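Local coordinates for protein nucleocapsid (Crimean-congo hemorrhagic fever virus, PDB 4AKL) that binds single- and double-stranded RNA, probably takes part in packaging the viral genome, and has a sequence-nonspecific double-stranded DNA endonuclease activity, at residues 306-311 with 387-392; 198-202 with 234-238. All blocks are in the same frame, centred on the assembly; numbering follows the deposited sequence.

Two nearly perpendicular helix pairs in one chain show how a similar geometry can be filled with different chemistry. Contact 1 joins helices 306-316 and 385-392; its centre lies about 11 Å from the centre of the chain, and every residue that touches is buried. Contact 2 joins helices 195-204 and 230-242, and its centre lies about 31 Å from that of the chain, where a buried middle gives way to a lysine and an arginine at the border. The two contacts share no helix. The inner crossing uses a hydroxyl-carboxylate hydrogen bond and an aromatic pair; the outer one has no hydrogen bond between its segments and relies on aliphatic and sulfur contacts.

Contact 1: residues 306-311 with 387-392; sequences TVFSSY and EMGVCF
Ser-310 is the knob of this crossing, its side chain seated among Glu-387, Met-388, Cys-391 and Phe-392. Here the packing is tight: the CA atoms of Ser-310 and Met-388 come within 5.0 Å. Ser-310 OG sits beside the backbone N (chi1 -69°), opposite the carbonyl carbon, and donates back along the helix to Thr-306 O at 2.9 Å. That oxygen also accepts the Ser-310 backbone N-H, from the opposite face of its carbonyl plane, so a buried polar group is satisfied within its own helix. At one end, Thr-306 OG1 donates to Glu-387 OE1 at 2.5 Å, an unusually short length to be read with caution; OE2 forms a salt bridge with Lys-411. At the other, the edge of Phe-392 points at a face of the Tyr-311 ring, with planes at 89°; the tyrosine hydroxyl is bonded to Ala-83 O. On the looser flank Val-307 contributes little beyond its CA and CG2 against Cys-391 SG, yet even this side is buried rather than open to solvent. The segments 306-311 and 387-392 cross at -99°: a single serine knob in a nearly orthogonal helix crossing, within the mostly helical interior of this nairovirus nucleocapsid protein.

Contact 2: residues 198-202 with 234-238; sequences VEWCR and GLAKL
Val-198 meets Lys-237 and Leu-238 where the segments 198-202 and 234-238 cross at -81°, a nearly orthogonal helix pair in the part of this mostly helical nucleocapsid protein remote from the chain centre. The two methyls of the valine divide the work. CG1, anti to the backbone N (chi1 175°), faces Leu-238 CD2, which is jammed at 3.2 Å against both Val-198 CG1 and Val-198 O, so its exact placement is doubtful. CG2 rests 3.7 Å from CG of Lys-237, on the aliphatic part of the lysine. Next, Glu-199 turns away from the partner helix and serves Arg-202 instead. One turn on from Val-198, Cys-201 directs its sulfur at the opposing backbone: SG lies 3.7 Å from Leu-235 N and 3.9 Å from Gly-234 C. CG of Leu-235 lies beside this sulfur, and the leucine also packs on Val-246 and Ala-250 of helix 245-263. Arg-202 completes the segment at the partly exposed border. Its NE and NH2 both reach Glu-199 OE1 through bent bonds that probably steady the guanidinium, though a crystal neighbour also touches this arginine. Over one guanidinium face, toward its rim, sits Leu-238 CD2, 3.7 Å from Arg-202 NH1.

Contact 1: residues 306-311 with 387-392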
loop_
_atom_site.group_PDB
_atom_site.type_symbol
_atom_site.label_atom_id
_atom_site.label_comp_id
_atom_site.label_asym_id
_atom_site.label_seq_id
_atom_site.Cartn_x
_atom_site.Cartn_y
_atom_site.Cartn_z
ATOM N N THR A 306 2.247 -4.686 -0.724
ATOM C CA THR A 306 3.483 -5.214 -1.250
ATOM C C THR A 306 3.347 -6.634 -1.743
ATOM O O THR A 306 3.771 -6.953 -2.837
ATOM C CB THR A 306 4.625 -5.078 -0.199
ATOM O OG1 THR A 306 4.851 -3.693 0.034
ATOM C CG2 THR A 306 5.978 -5.729 -0.639
ATOM N N VAL A 307 2.740 -7.486 -0.956
ATOM C CA VAL A 307 2.639 -8.836 -1.365
ATOM C C VAL A 307 1.597 -9.015 -2.495
ATOM O O VAL A 307 1.842 -9.757 -3.445
ATOM C CB VAL A 307 2.424 -9.787 -0.151
ATOM C CG1 VAL A 307 1.039 -9.645 0.429
ATOM C CG2 VAL A 307 2.696 -11.252 -0.603
ATOM N N PHE A 308 0.472 -8.307 -2.404
ATOM C CA PHE A 308 -0.566 -8.411 -3.425
ATOM C C PHE A 308 -0.069 -7.965 -4.781
ATOM O O PHE A 308 -0.234 -8.679 -5.801
ATOM C CB PHE A 308 -1.818 -7.621 -3.022
ATOM C CG PHE A 308 -2.929 -7.694 -4.024
ATOM C CD1 PHE A 308 -3.564 -8.905 -4.302
ATOM C CD2 PHE A 308 -3.321 -6.582 -4.724
ATOM C CE1 PHE A 308 -4.558 -8.988 -5.206
ATOM C CE2 PHE A 308 -4.300 -6.637 -5.630
ATOM C CZ PHE A 308 -4.953 -7.838 -5.895
ATOM N N SER A 309 0.513 -6.757 -4.800
ATOM C CA SER A 309 1.030 -6.196 -6.014
ATOM C C SER A 309 2.134 -7.101 -6.522
ATOM O O SER A 309 2.206 -7.357 -7.691
ATOM C CB SER A 309 1.513 -4.740 -5.808
ATOM O OG SER A 309 0.463 -3.779 -5.866
ATOM N N SER A 310 2.974 -7.633 -5.649
ATOM C CA SER A 310 4.007 -8.513 -6.146
ATOM C C SER A 310 3.477 -9.773 -6.873
ATOM O O SER A 310 4.061 -10.187 -7.891
ATOM C CB SER A 310 5.033 -8.851 -5.043
ATOM O OG SER A 310 5.815 -7.646 -4.728
ATOM N N TYR A 311 2.382 -10.351 -6.360
ATOM C CA TYR A 311 1.773 -11.526 -6.966
ATOM C C TYR A 311 1.043 -11.145 -8.278
ATOM O O TYR A 311 1.042 -11.931 -9.261
ATOM C CB TYR A 311 0.842 -12.250 -5.972
ATOM C CG TYR A 311 1.547 -13.392 -5.284
ATOM C CD1 TYR A 311 1.670 -14.606 -5.900
ATOM C CD2 TYR A 311 2.130 -13.239 -4.035
ATOM C CE1 TYR A 311 2.336 -15.672 -5.284
ATOM C CE2 TYR A 311 2.796 -14.281 -3.416
ATOM C CZ TYR A 311 2.899 -15.491 -4.045
ATOM O OH TYR A 311 3.579 -16.486 -3.441
ATOM N N GLU A 387 9.877 -4.343 -4.128
ATOM C CA GLU A 387 8.666 -4.897 -3.492
ATOM C C GLU A 387 8.642 -6.393 -3.747
ATOM O O GLU A 387 8.463 -7.175 -2.837
ATOM C CB GLU A 387 7.380 -4.279 -4.062
ATOM C CG GLU A 387 7.249 -2.758 -3.944
ATOM C CD GLU A 387 6.879 -2.326 -2.568
ATOM O OE1 GLU A 387 6.001 -2.942 -2.010
ATOM O OE2 GLU A 387 7.444 -1.358 -2.048
ATOM N N MET A 388 8.843 -6.774 -5.005
ATOM C CA MET A 388 8.956 -8.192 -5.361
ATOM C C MET A 388 10.157 -8.828 -4.675
ATOM O O MET A 388 10.068 -9.972 -4.229
ATOM C CB MET A 388 9.090 -8.361 -6.883
ATOM C CG MET A 388 7.960 -7.802 -7.671
ATOM S SD MET A 388 8.096 -8.122 -9.474
ATOM C CE MET A 388 7.617 -9.817 -9.448
ATOM N N GLY A 389 11.273 -8.088 -4.561
ATOM C CA GLY A 389 12.486 -8.618 -3.967
ATOM C C GLY A 389 12.290 -8.972 -2.473
ATOM O O GLY A 389 12.763 -9.990 -2.030
ATOM N N VAL A 390 11.616 -8.140 -1.701
ATOM C CA VAL A 390 11.393 -8.511 -0.306
ATOM C C VAL A 390 10.458 -9.735 -0.173
ATOM O O VAL A 390 10.622 -10.544 0.725
ATOM C CB VAL A 390 10.908 -7.318 0.576
ATOM C CG1 VAL A 390 9.483 -6.913 0.221
ATOM C CG2 VAL A 390 11.026 -7.666 2.024
ATOM N N CYS A 391 9.505 -9.905 -1.089
ATOM C CA CYS A 391 8.631 -11.086 -1.009
ATOM C C CYS A 391 9.245 -12.426 -1.420
ATOM O O CYS A 391 8.984 -13.472 -0.803
ATOM C CB CYS A 391 7.418 -10.847 -1.889
ATOM S SG CYS A 391 6.364 -9.479 -1.515
ATOM N N PHE A 392 10.039 -12.388 -2.516
ATOM C CA PHE A 392 10.515 -13.600 -3.217
ATOM C C PHE A 392 12.029 -13.710 -3.353
ATOM O O PHE A 392 12.523 -14.744 -3.835
ATOM C CB PHE A 392 9.973 -13.646 -4.644
ATOM C CG PHE A 392 8.503 -13.310 -4.779
ATOM C CD1 PHE A 392 7.549 -13.916 -3.989
ATOM C CD2 PHE A 392 8.079 -12.419 -5.736
ATOM C CE1 PHE A 392 6.220 -13.603 -4.146
ATOM C CE2 PHE A 392 6.744 -12.103 -5.878
ATOM C CZ PHE A 392 5.841 -12.695 -5.097
#

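Contact 2: residues 198-202 with 234-238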
loop_
_atom_site.group_PDB
_atom_site.type_symbol
_atom_site.label_atom_id
_atom_site.label_comp_id
_atom_site.label_asym_id
_atom_site.label_seq_id
_atom_site.Cartn_x
_atom_site.Cartn_y
_atom_site.Cartn_z
ATOM N N VAL A 198 -27.171 18.655 7.906
ATOM C CA VAL A 198 -26.578 17.382 8.290
ATOM C C VAL A 198 -27.533 16.631 9.250
ATOM O O VAL A 198 -27.767 15.441 9.107
ATOM C CB VAL A 198 -25.194 17.600 8.964
ATOM C CG1 VAL A 198 -24.614 16.290 9.469
ATOM C CG2 VAL A 198 -24.228 18.283 8.000
ATOM N N GLU A 199 -28.090 17.351 10.214
ATOM C CA GLU A 199 -28.971 16.751 11.214
ATOM C C GLU A 199 -30.319 16.295 10.588
ATOM O O GLU A 199 -30.926 15.320 11.053
ATOM C CB GLU A 199 -29.124 17.735 12.400
ATOM C CG GLU A 199 -29.993 17.294 13.581
ATOM C CD GLU A 199 -29.587 15.972 14.211
ATOM O OE1 GLU A 199 -28.387 15.790 14.565
ATOM O OE2 GLU A 199 -30.483 15.108 14.364
ATOM N N TRP A 200 -30.767 16.981 9.530
ATOM C CA TRP A 200 -31.963 16.571 8.780
ATOM C C TRP A 200 -31.715 15.249 8.078
ATOM O O TRP A 200 -32.599 14.375 8.047
ATOM C CB TRP A 200 -32.342 17.623 7.724
ATOM C CG TRP A 200 -33.601 17.321 6.919
ATOM C CD1 TRP A 200 -34.862 17.788 7.166
ATOM C CD2 TRP A 200 -33.710 16.498 5.732
ATOM N NE1 TRP A 200 -35.734 17.309 6.225
ATOM C CE2 TRP A 200 -35.061 16.515 5.337
ATOM C CE3 TRP A 200 -32.798 15.752 4.978
ATOM C CZ2 TRP A 200 -35.534 15.817 4.216
ATOM C CZ3 TRP A 200 -33.277 15.043 3.849
ATOM C CH2 TRP A 200 -34.638 15.088 3.496
ATOM N N CYS A 201 -30.513 15.114 7.503
ATOM C CA CYS A 201 -30.120 13.890 6.823
ATOM C C CYS A 201 -30.067 12.715 7.790
ATOM O O CYS A 201 -30.553 11.624 7.462
ATOM C CB CYS A 201 -28.763 14.060 6.111
ATOM S SG CYS A 201 -28.825 15.145 4.672
ATOM N N ARG A 202 -29.489 12.942 8.978
ATOM C CA ARG A 202 -29.383 11.898 10.001
ATOM C C ARG A 202 -30.769 11.358 10.359
ATOM O O ARG A 202 -30.947 10.168 10.492
ATOM C CB ARG A 202 -28.636 12.404 11.254
ATOM C CG ARG A 202 -28.355 11.302 12.347
ATOM C CD ARG A 202 -27.377 11.755 13.486
ATOM N NE ARG A 202 -27.154 13.208 13.446
ATOM C CZ ARG A 202 -25.996 13.834 13.191
ATOM N NH1 ARG A 202 -24.840 13.169 12.980
ATOM N NH2 ARG A 202 -25.990 15.173 13.176
ATOM N N GLY A 234 -24.908 17.368 2.134
ATOM C CA GLY A 234 -25.390 17.016 3.464
ATOM C C GLY A 234 -25.068 15.584 3.832
ATOM O O GLY A 234 -24.414 15.330 4.849
ATOM N N LEU A 235 -25.515 14.650 3.005
ATOM C CA LEU A 235 -25.209 13.221 3.210
ATOM C C LEU A 235 -23.715 12.916 3.190
ATOM O O LEU A 235 -23.235 12.115 3.999
ATOM C CB LEU A 235 -25.914 12.344 2.164
ATOM C CG LEU A 235 -27.336 11.968 2.553
ATOM C CD1 LEU A 235 -28.168 11.512 1.318
ATOM C CD2 LEU A 235 -27.290 10.899 3.636
ATOM N N ALA A 236 -22.993 13.539 2.260
ATOM C CA ALA A 236 -21.528 13.373 2.187
ATOM C C ALA A 236 -20.890 13.832 3.507
ATOM O O ALA A 236 -20.052 13.123 4.091
ATOM C CB ALA A 236 -20.943 14.145 0.994
ATOM N N LYS A 237 -21.303 15.011 3.973
ATOM C CA LYS A 237 -20.837 15.561 5.263
ATOM C C LYS A 237 -21.224 14.632 6.426
ATOM O O LYS A 237 -20.426 14.431 7.353
ATOM C CB LYS A 237 -21.376 16.986 5.484
ATOM C CG LYS A 237 -20.801 17.763 6.695
ATOM C CD LYS A 237 -19.318 18.123 6.558
ATOM C CE LYS A 237 -18.959 19.351 7.425
ATOM N NZ LYS A 237 -19.563 19.268 8.784
ATOM N N LEU A 238 -22.422 14.053 6.360
ATOM C CA LEU A 238 -22.885 13.090 7.371
ATOM C C LEU A 238 -22.005 11.836 7.373
ATOM O O LEU A 238 -21.626 11.349 8.446
ATOM C CB LEU A 238 -24.358 12.708 7.135
ATOM C CG LEU A 238 -25.210 12.137 8.289
ATOM C CD1 LEU A 238 -24.589 10.937 8.951
ATOM C CD2 LEU A 238 -25.504 13.217 9.360
#